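Local atomic coordinates of transcriptional regulator (TetR/AcrR family) (Bacillus halodurans, PDB entry 5GPC), a protein that probably represses transcription by binding operator DNA through an N-terminal helix-turn-helix domain, as TetR/AcrR-family regulators do. Residues Asp9-Ala14 against Lys34-Ala39; Asn49-Leu54 against Asn112-Leu117. All coordinates share one frame; numbering follows the deposited sequence.

Contact 1. Residues Asp9-Ala14 against Lys34-Ala39. With nucleotides of chain F.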
loop_
_atom_site.group_PDB
_atom_site.type_symbol
_atom_site.label_atom_id
_atom_site.label_comp_id
_atom_site.label_asym_id
_atom_site.label_seq_id
_atom_site.Cartn_x
_atom_site.Cartn_y
_atom_site.Cartn_z
ATOM N N ASP A 9 17.195 -18.855 10.710
ATOM C CA ASP A 9 18.480 -18.963 10.033
ATOM C C ASP A 9 18.298 -19.490 8.615
ATOM O O ASP A 9 18.886 -18.960 7.673
ATOM C CB ASP A 9 19.429 -19.866 10.823
ATOM C CG ASP A 9 19.799 -19.280 12.171
ATOM O OD1 ASP A 9 20.417 -18.194 12.200
ATOM O OD2 ASP A 9 19.459 -19.898 13.202
ATOM N N GLN A 10 17.476 -20.528 8.479
ATOM C CA GLN A 10 17.124 -21.105 7.181
ATOM C C GLN A 10 16.721 -20.054 6.161
ATOM O O GLN A 10 17.172 -20.072 5.014
ATOM C CB GLN A 10 15.975 -22.107 7.333
ATOM C CG GLN A 10 16.409 -23.532 7.597
ATOM C CD GLN A 10 15.262 -24.394 8.096
ATOM O OE1 GLN A 10 14.091 -24.045 7.939
ATOM N NE2 GLN A 10 15.595 -25.550 8.652
ATOM N N ILE A 11 15.857 -19.148 6.599
ATOM C CA ILE A 11 15.314 -18.112 5.739
ATOM C C ILE A 11 16.389 -17.107 5.320
ATOM O O ILE A 11 16.487 -16.750 4.145
ATOM C CB ILE A 11 14.149 -17.375 6.434
ATOM C CG1 ILE A 11 12.902 -18.265 6.485
ATOM C CG2 ILE A 11 13.813 -16.092 5.706
ATOM C CD1 ILE A 11 11.810 -17.736 7.391
ATOM N N ILE A 12 17.204 -16.662 6.272
ATOM C CA ILE A 12 18.256 -15.700 5.963
ATOM C C ILE A 12 19.296 -16.319 5.025
ATOM O O ILE A 12 19.761 -15.667 4.091
ATOM C CB ILE A 12 18.936 -15.166 7.245
ATOM C CG1 ILE A 12 17.965 -14.255 8.004
ATOM C CG2 ILE A 12 20.212 -14.404 6.908
ATOM C CD1 ILE A 12 18.619 -13.367 9.046
ATOM N N ASP A 13 19.637 -17.584 5.256
ATOM C CA ASP A 13 20.539 -18.306 4.361
ATOM C C ASP A 13 19.924 -18.436 2.971
ATOM O O ASP A 13 20.588 -18.188 1.963
ATOM C CB ASP A 13 20.868 -19.694 4.922
ATOM C CG ASP A 13 21.818 -20.481 4.030
ATOM O OD1 ASP A 13 22.098 -20.037 2.896
ATOM O OD2 ASP A 13 22.283 -21.555 4.464
ATOM N N ALA A 14 18.654 -18.829 2.928
ATOM C CA ALA A 14 17.935 -18.978 1.668
ATOM C C ALA A 14 17.920 -17.671 0.884
ATOM O O ALA A 14 18.162 -17.658 -0.320
ATOM C CB ALA A 14 16.517 -19.454 1.923
ATOM N N LYS A 34 10.786 -21.271 -0.856
ATOM C CA LYS A 34 11.034 -22.600 -1.407
ATOM C C LYS A 34 12.468 -23.019 -1.115
ATOM O O LYS A 34 12.747 -24.190 -0.856
ATOM C CB LYS A 34 10.774 -22.631 -2.915
ATOM C CG LYS A 34 10.652 -24.037 -3.491
ATOM C CD LYS A 34 11.491 -24.210 -4.750
ATOM C CE LYS A 34 12.978 -24.090 -4.440
ATOM N NZ LYS A 34 13.829 -24.819 -5.422
ATOM N N ALA A 35 13.373 -22.047 -1.161
ATOM C CA ALA A 35 14.775 -22.282 -0.847
ATOM C C ALA A 35 14.954 -22.603 0.634
ATOM O O ALA A 35 15.872 -23.328 1.012
ATOM C CB ALA A 35 15.614 -21.074 -1.236
ATOM N N ALA A 36 14.072 -22.063 1.468
ATOM C CA ALA A 36 14.147 -22.290 2.907
ATOM C C ALA A 36 13.383 -23.544 3.322
ATOM O O ALA A 36 13.500 -24.005 4.457
ATOM C CB ALA A 36 13.620 -21.079 3.660
ATOM N N GLY A 37 12.598 -24.092 2.399
ATOM C CA GLY A 37 11.830 -25.293 2.668
ATOM C C GLY A 37 10.623 -25.047 3.553
ATOM O O GLY A 37 10.120 -25.966 4.200
ATOM N N VAL A 38 10.159 -23.801 3.591
ATOM C CA VAL A 38 8.965 -23.451 4.351
ATOM C C VAL A 38 7.944 -22.763 3.446
ATOM O O VAL A 38 8.276 -22.329 2.344
ATOM C CB VAL A 38 9.295 -22.535 5.546
ATOM C CG1 VAL A 38 10.228 -23.243 6.518
ATOM C CG2 VAL A 38 9.912 -21.230 5.066
ATOM N N ALA A 39 6.702 -22.673 3.910
ATOM C CA ALA A 39 5.642 -22.044 3.127
ATOM C C ALA A 39 5.781 -20.523 3.125
ATOM O O ALA A 39 6.369 -19.947 4.040
ATOM C CB ALA A 39 4.278 -22.452 3.658
ATOM P P DT F 7 5.270 -24.861 6.674
ATOM O OP1 DT F 7 5.958 -25.993 6.015
ATOM O OP2 DT F 7 5.897 -23.520 6.674
ATOM O "O5'" DT F 7 3.801 -24.731 6.059
ATOM C "C5'" DT F 7 2.901 -25.824 6.161
ATOM C "C4'" DT F 7 1.510 -25.436 5.694
ATOM O "O4'" DT F 7 0.947 -24.439 6.577
ATOM C "C3'" DT F 7 1.432 -24.845 4.280
ATOM O "O3'" DT F 7 0.574 -25.643 3.481
ATOM C "C2'" DT F 7 0.850 -23.438 4.495
ATOM C "C1'" DT F 7 0.116 -23.609 5.815
ATOM N N1 DT F 7 -0.115 -22.336 6.560
ATOM C C2 DT F 7 -1.406 -21.934 6.807
ATOM O O2 DT F 7 -2.383 -22.565 6.446
ATOM N N3 DT F 7 -1.518 -20.758 7.500
ATOM C C4 DT F 7 -0.488 -19.960 7.962
ATOM O O4 DT F 7 -0.691 -18.918 8.577
ATOM C C5 DT F 7 0.843 -20.439 7.669
ATOM C C7 DT F 7 2.041 -19.656 8.120
ATOM C C6 DT F 7 0.965 -21.591 6.991
#
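Gln10 lies over the end of helix 29-36. Its CB points toward that helix, and the chain runs extended beyond CG to the main chain of Ala36 and the side chain of Val38. Gln10 OE1 lies 4.2 Å from Val38 CG1. It also lies near the carbonyl oxygen of Ala36, but both atoms are acceptors and form no bond.

Ile11 is the next to touch, and the CA atoms of Ile11 and Ala36 are the nearest pair between the two segments. Ile11 CG1 sits beside the backbone N (chi1 -73°), which sets this branch 4.1 Å from Ala36 CB and 4.4 Å from Val38 CG2. Ile11 also packs on Ile43 and Phe47.

One turn further on, Ala14 CB points into the second helix. Ala14 CB meets Ala35 CB at 3.7 Å and Ala36 CB at the same distance. Methyl groups on both sides let the two helices come close here.

Helix 29-36 then stops in a Schellman motif. Gly37 is its C-prime residue, and its positive phi (74°) favours glycine. The turn leads to Ala39, whose N-H gives a nearly straight bond (171°) to OP2 of DT7 of chain F, 3.0 Å long.

The segments are thus joined by apolar contacts, while the chain leaving the turn offers a backbone amide to DNA. The Ala39 bond to a phosphate reads no base, and this bond itself probably positions the predicted helix-turn-helix. Ala39 also packs on a guanine base, so a part in recognition is not excluded.

Contact 2. Residues Asn49-Leu54 against Asn112-Leu117. With nucleotides of chain C.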
loop_
_atom_site.group_PDB
_atom_site.type_symbol
_atom_site.label_atom_id
_atom_site.label_comp_id
_atom_site.label_asym_id
_atom_site.label_seq_id
_atom_site.Cartn_x
_atom_site.Cartn_y
_atom_site.Cartn_z
ATOM N N ASN A 49 8.492 -7.599 7.026
ATOM C CA ASN A 49 8.348 -7.536 5.576
ATOM C C ASN A 49 9.311 -8.462 4.858
ATOM O O ASN A 49 10.047 -9.232 5.481
ATOM C CB ASN A 49 8.577 -6.117 5.057
ATOM C CG ASN A 49 7.974 -5.059 5.947
ATOM O OD1 ASN A 49 7.160 -5.352 6.815
ATOM N ND2 ASN A 49 8.366 -3.809 5.724
ATOM N N LYS A 50 9.299 -8.366 3.535
ATOM C CA LYS A 50 10.361 -8.914 2.715
ATOM C C LYS A 50 11.614 -8.099 2.980
ATOM O O LYS A 50 12.730 -8.619 2.973
ATOM C CB LYS A 50 9.988 -8.866 1.234
ATOM C CG LYS A 50 11.104 -9.311 0.295
ATOM C CD LYS A 50 10.677 -9.167 -1.157
ATOM C CE LYS A 50 11.657 -9.834 -2.111
ATOM N NZ LYS A 50 11.290 -9.576 -3.535
ATOM N N GLU A 51 11.407 -6.812 3.232
ATOM C CA GLU A 51 12.502 -5.885 3.461
ATOM C C GLU A 51 13.143 -6.094 4.827
ATOM O O GLU A 51 14.323 -5.801 5.013
ATOM C CB GLU A 51 12.011 -4.447 3.330
ATOM C CG GLU A 51 13.095 -3.473 2.933
ATOM C CD GLU A 51 12.892 -2.113 3.554
ATOM O OE1 GLU A 51 12.377 -2.048 4.689
ATOM O OE2 GLU A 51 13.247 -1.108 2.908
ATOM N N ASP A 52 12.366 -6.592 5.782
ATOM C CA ASP A 52 12.912 -6.902 7.096
ATOM C C ASP A 52 13.822 -8.120 6.996
ATOM O O ASP A 52 14.795 -8.244 7.740
ATOM C CB ASP A 52 11.802 -7.148 8.115
ATOM C CG ASP A 52 12.342 -7.400 9.509
ATOM O OD1 ASP A 52 13.320 -6.725 9.897
ATOM O OD2 ASP A 52 11.797 -8.275 10.213
ATOM N N VAL A 53 13.496 -9.019 6.072
ATOM C CA VAL A 53 14.366 -10.147 5.772
ATOM C C VAL A 53 15.679 -9.616 5.213
ATOM O O VAL A 53 16.757 -10.086 5.573
ATOM C CB VAL A 53 13.727 -11.121 4.758
ATOM C CG1 VAL A 53 14.692 -12.252 4.419
ATOM C CG2 VAL A 53 12.417 -11.670 5.294
ATOM N N LEU A 54 15.575 -8.617 4.344
ATOM C CA LEU A 54 16.739 -8.011 3.711
ATOM C C LEU A 54 17.544 -7.144 4.674
ATOM O O LEU A 54 18.747 -6.961 4.493
ATOM C CB LEU A 54 16.307 -7.183 2.503
ATOM C CG LEU A 54 16.199 -7.995 1.216
ATOM C CD1 LEU A 54 15.531 -7.197 0.114
ATOM C CD2 LEU A 54 17.587 -8.425 0.799
ATOM N N ASN A 112 16.963 2.076 -1.800
ATOM C CA ASN A 112 16.713 3.482 -1.542
ATOM C C ASN A 112 15.773 3.585 -0.355
ATOM O O ASN A 112 15.459 4.671 0.133
ATOM C CB ASN A 112 16.102 4.151 -2.764
ATOM C CG ASN A 112 15.059 3.283 -3.431
ATOM O OD1 ASN A 112 15.069 2.058 -3.297
ATOM N ND2 ASN A 112 14.130 3.918 -4.125
ATOM N N THR A 113 15.332 2.416 0.095
ATOM C CA THR A 113 14.355 2.284 1.163
ATOM C C THR A 113 15.023 2.331 2.537
ATOM O O THR A 113 16.059 2.972 2.701
ATOM C CB THR A 113 13.574 0.974 1.009
ATOM O OG1 THR A 113 14.498 -0.116 0.899
ATOM C CG2 THR A 113 12.719 1.015 -0.247
ATOM N N GLU A 114 14.436 1.654 3.520
ATOM C CA GLU A 114 15.010 1.638 4.863
ATOM C C GLU A 114 16.250 0.750 4.906
ATOM O O GLU A 114 17.099 0.893 5.786
ATOM C CB GLU A 114 13.987 1.169 5.903
ATOM C CG GLU A 114 14.510 1.234 7.337
ATOM C CD GLU A 114 13.486 0.822 8.372
ATOM O OE1 GLU A 114 12.360 0.449 7.985
ATOM O OE2 GLU A 114 13.812 0.873 9.578
ATOM N N LEU A 115 16.353 -0.168 3.952
ATOM C CA LEU A 115 17.556 -0.979 3.830
ATOM C C LEU A 115 18.747 -0.057 3.587
ATOM O O LEU A 115 19.806 -0.224 4.190
ATOM C CB LEU A 115 17.418 -2.003 2.704
ATOM C CG LEU A 115 18.562 -3.014 2.583
ATOM C CD1 LEU A 115 18.823 -3.692 3.918
ATOM C CD2 LEU A 115 18.261 -4.045 1.506
ATOM N N ARG A 116 18.548 0.930 2.716
ATOM C CA ARG A 116 19.554 1.951 2.442
ATOM C C ARG A 116 19.954 2.680 3.723
ATOM O O ARG A 116 21.124 3.011 3.920
ATOM C CB ARG A 116 19.030 2.948 1.406
ATOM C CG ARG A 116 20.091 3.835 0.776
ATOM C CD ARG A 116 21.061 3.034 -0.079
ATOM N NE ARG A 116 22.305 2.737 0.625
ATOM C CZ ARG A 116 23.341 2.111 0.076
ATOM N NH1 ARG A 116 23.284 1.715 -1.188
ATOM N NH2 ARG A 116 24.435 1.882 0.789
ATOM N N LEU A 117 18.974 2.929 4.588
ATOM C CA LEU A 117 19.231 3.524 5.896
ATOM C C LEU A 117 20.134 2.622 6.728
ATOM O O LEU A 117 21.156 3.063 7.252
ATOM C CB LEU A 117 17.921 3.777 6.650
ATOM C CG LEU A 117 16.901 4.771 6.092
ATOM C CD1 LEU A 117 15.616 4.713 6.905
ATOM C CD2 LEU A 117 17.464 6.182 6.086
ATOM P P DT C 13 5.677 -7.262 1.896
ATOM O OP1 DT C 13 5.894 -5.880 2.383
ATOM O OP2 DT C 13 6.682 -8.310 2.177
ATOM O "O5'" DT C 13 4.269 -7.781 2.440
ATOM C "C5'" DT C 13 3.078 -7.151 2.004
ATOM C "C4'" DT C 13 1.870 -8.002 2.339
ATOM O "O4'" DT C 13 1.798 -9.118 1.438
ATOM C "C3'" DT C 13 1.875 -8.600 3.745
ATOM O "O3'" DT C 13 0.922 -7.920 4.546
ATOM C "C2'" DT C 13 1.509 -10.087 3.540
ATOM C "C1'" DT C 13 1.095 -10.147 2.072
ATOM N N1 DT C 13 1.434 -11.433 1.390
ATOM C C2 DT C 13 0.420 -12.286 1.021
ATOM O O2 DT C 13 -0.756 -12.059 1.236
ATOM N N3 DT C 13 0.834 -13.428 0.390
ATOM C C4 DT C 13 2.134 -13.794 0.093
ATOM O O4 DT C 13 2.407 -14.846 -0.479
ATOM C C5 DT C 13 3.148 -12.852 0.500
ATOM C C7 DT C 13 4.593 -13.142 0.229
ATOM C C6 DT C 13 2.754 -11.728 1.119
ATOM P P DA C 12 7.664 -10.280 -4.286
ATOM O OP1 DA C 12 8.990 -9.752 -4.678
ATOM O OP2 DA C 12 7.461 -11.738 -4.145
ATOM O "O5'" DA C 12 7.225 -9.586 -2.913
ATOM C "C5'" DA C 12 7.127 -8.167 -2.839
ATOM C "C4'" DA C 12 5.940 -7.744 -1.989
ATOM O "O4'" DA C 12 4.720 -8.291 -2.550
ATOM C "C3'" DA C 12 5.986 -8.203 -0.536
ATOM O "O3'" DA C 12 5.459 -7.189 0.306
ATOM C "C2'" DA C 12 5.106 -9.451 -0.537
ATOM C "C1'" DA C 12 4.070 -9.114 -1.602
ATOM N N9 DA C 12 3.555 -10.289 -2.301
ATOM C C8 DA C 12 4.287 -11.293 -2.871
ATOM N N7 DA C 12 3.559 -12.225 -3.438
ATOM C C5 DA C 12 2.257 -11.801 -3.228
ATOM C C6 DA C 12 1.009 -12.352 -3.588
ATOM N N6 DA C 12 0.879 -13.498 -4.264
ATOM N N1 DA C 12 -0.100 -11.676 -3.225
ATOM C C2 DA C 12 0.035 -10.529 -2.548
ATOM N N3 DA C 12 1.150 -9.913 -2.154
ATOM C C4 DA C 12 2.236 -10.609 -2.529
#
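Glu51 OE2 is approached by three donors from the start of helix 114-139. The position of Glu51 OE2 is doubtful, since it crowds Thr113 CB, and the lengths of its bonds should be read as approximate. Thr113 OG1 gives the shortest, 2.6 Å to Glu51 OE2. The backbone amides supply two weak ones to Glu51 OE2, from Glu114 N at 3.1 Å and Leu115 N at 3.4 Å.

The side chains of Glu51 and Thr113 reach for each other from opposite directions. CG of Glu51 is anti to its backbone N (chi1 -154°) and the chain bends at chi2, which carries the carboxylate across to the other helix. The amino end of that helix probably favours its negative charge.

Glu114 probably offsets part of this. Its chain crosses that of Glu51 at about a right angle, and Glu114 OE1 lies 4.1 Å from Glu51 OE1, like charge to like. The two carboxylate planes are 71° apart. Glu114 also has a long, weak ion pair with Lys118.

Replacing Glu51 with an alanine would probably leave the Thr113 hydroxyl and the first amides of helix 114-139 without this shared acceptor.

One turn on, Leu54 CB packs on Leu115 CD2 at 3.8 Å. Leu54 also touches Ile19, Tyr24 and Leu108, so the apolar half of the contact is buried.

Lys50 faces the DNA instead. Lys50 N gives a hydrogen bond of 2.9 Å to OP2 of DT13 of chain C. The extended side chain lets Lys50 NZ hydrogen-bond OP1 of DA12 of chain C at 2.6 Å. A helix that meets the DNA backbone at its start and the C-terminal domain beside it is typical of the TetR fold, where it links DNA-binding and regulatory domains.

In the fold
From the N terminus, helix 6-22 comes first, and helix 29-36 returns to pack on it. Contact 1 closes this short loop within the DNA-binding region. The chain then passes through the rest of the predicted helix-turn-helix into helix 50-62. Contact 2 opens here and closes a much longer, mostly helical loop at the start of helix 114-139. The contacts follow in series and neither nest nor cross. Their centres are 18 Å apart, but Ile11 CG2 meets Val53 CG1 at 4.1 Å. Helix 6-22 thus packs against both helix 29-36 and helix 50-62. Contact 1 ties the first helix to the end of helix 29-36, and contact 2 joins the DNA-binding region to the C-terminal region.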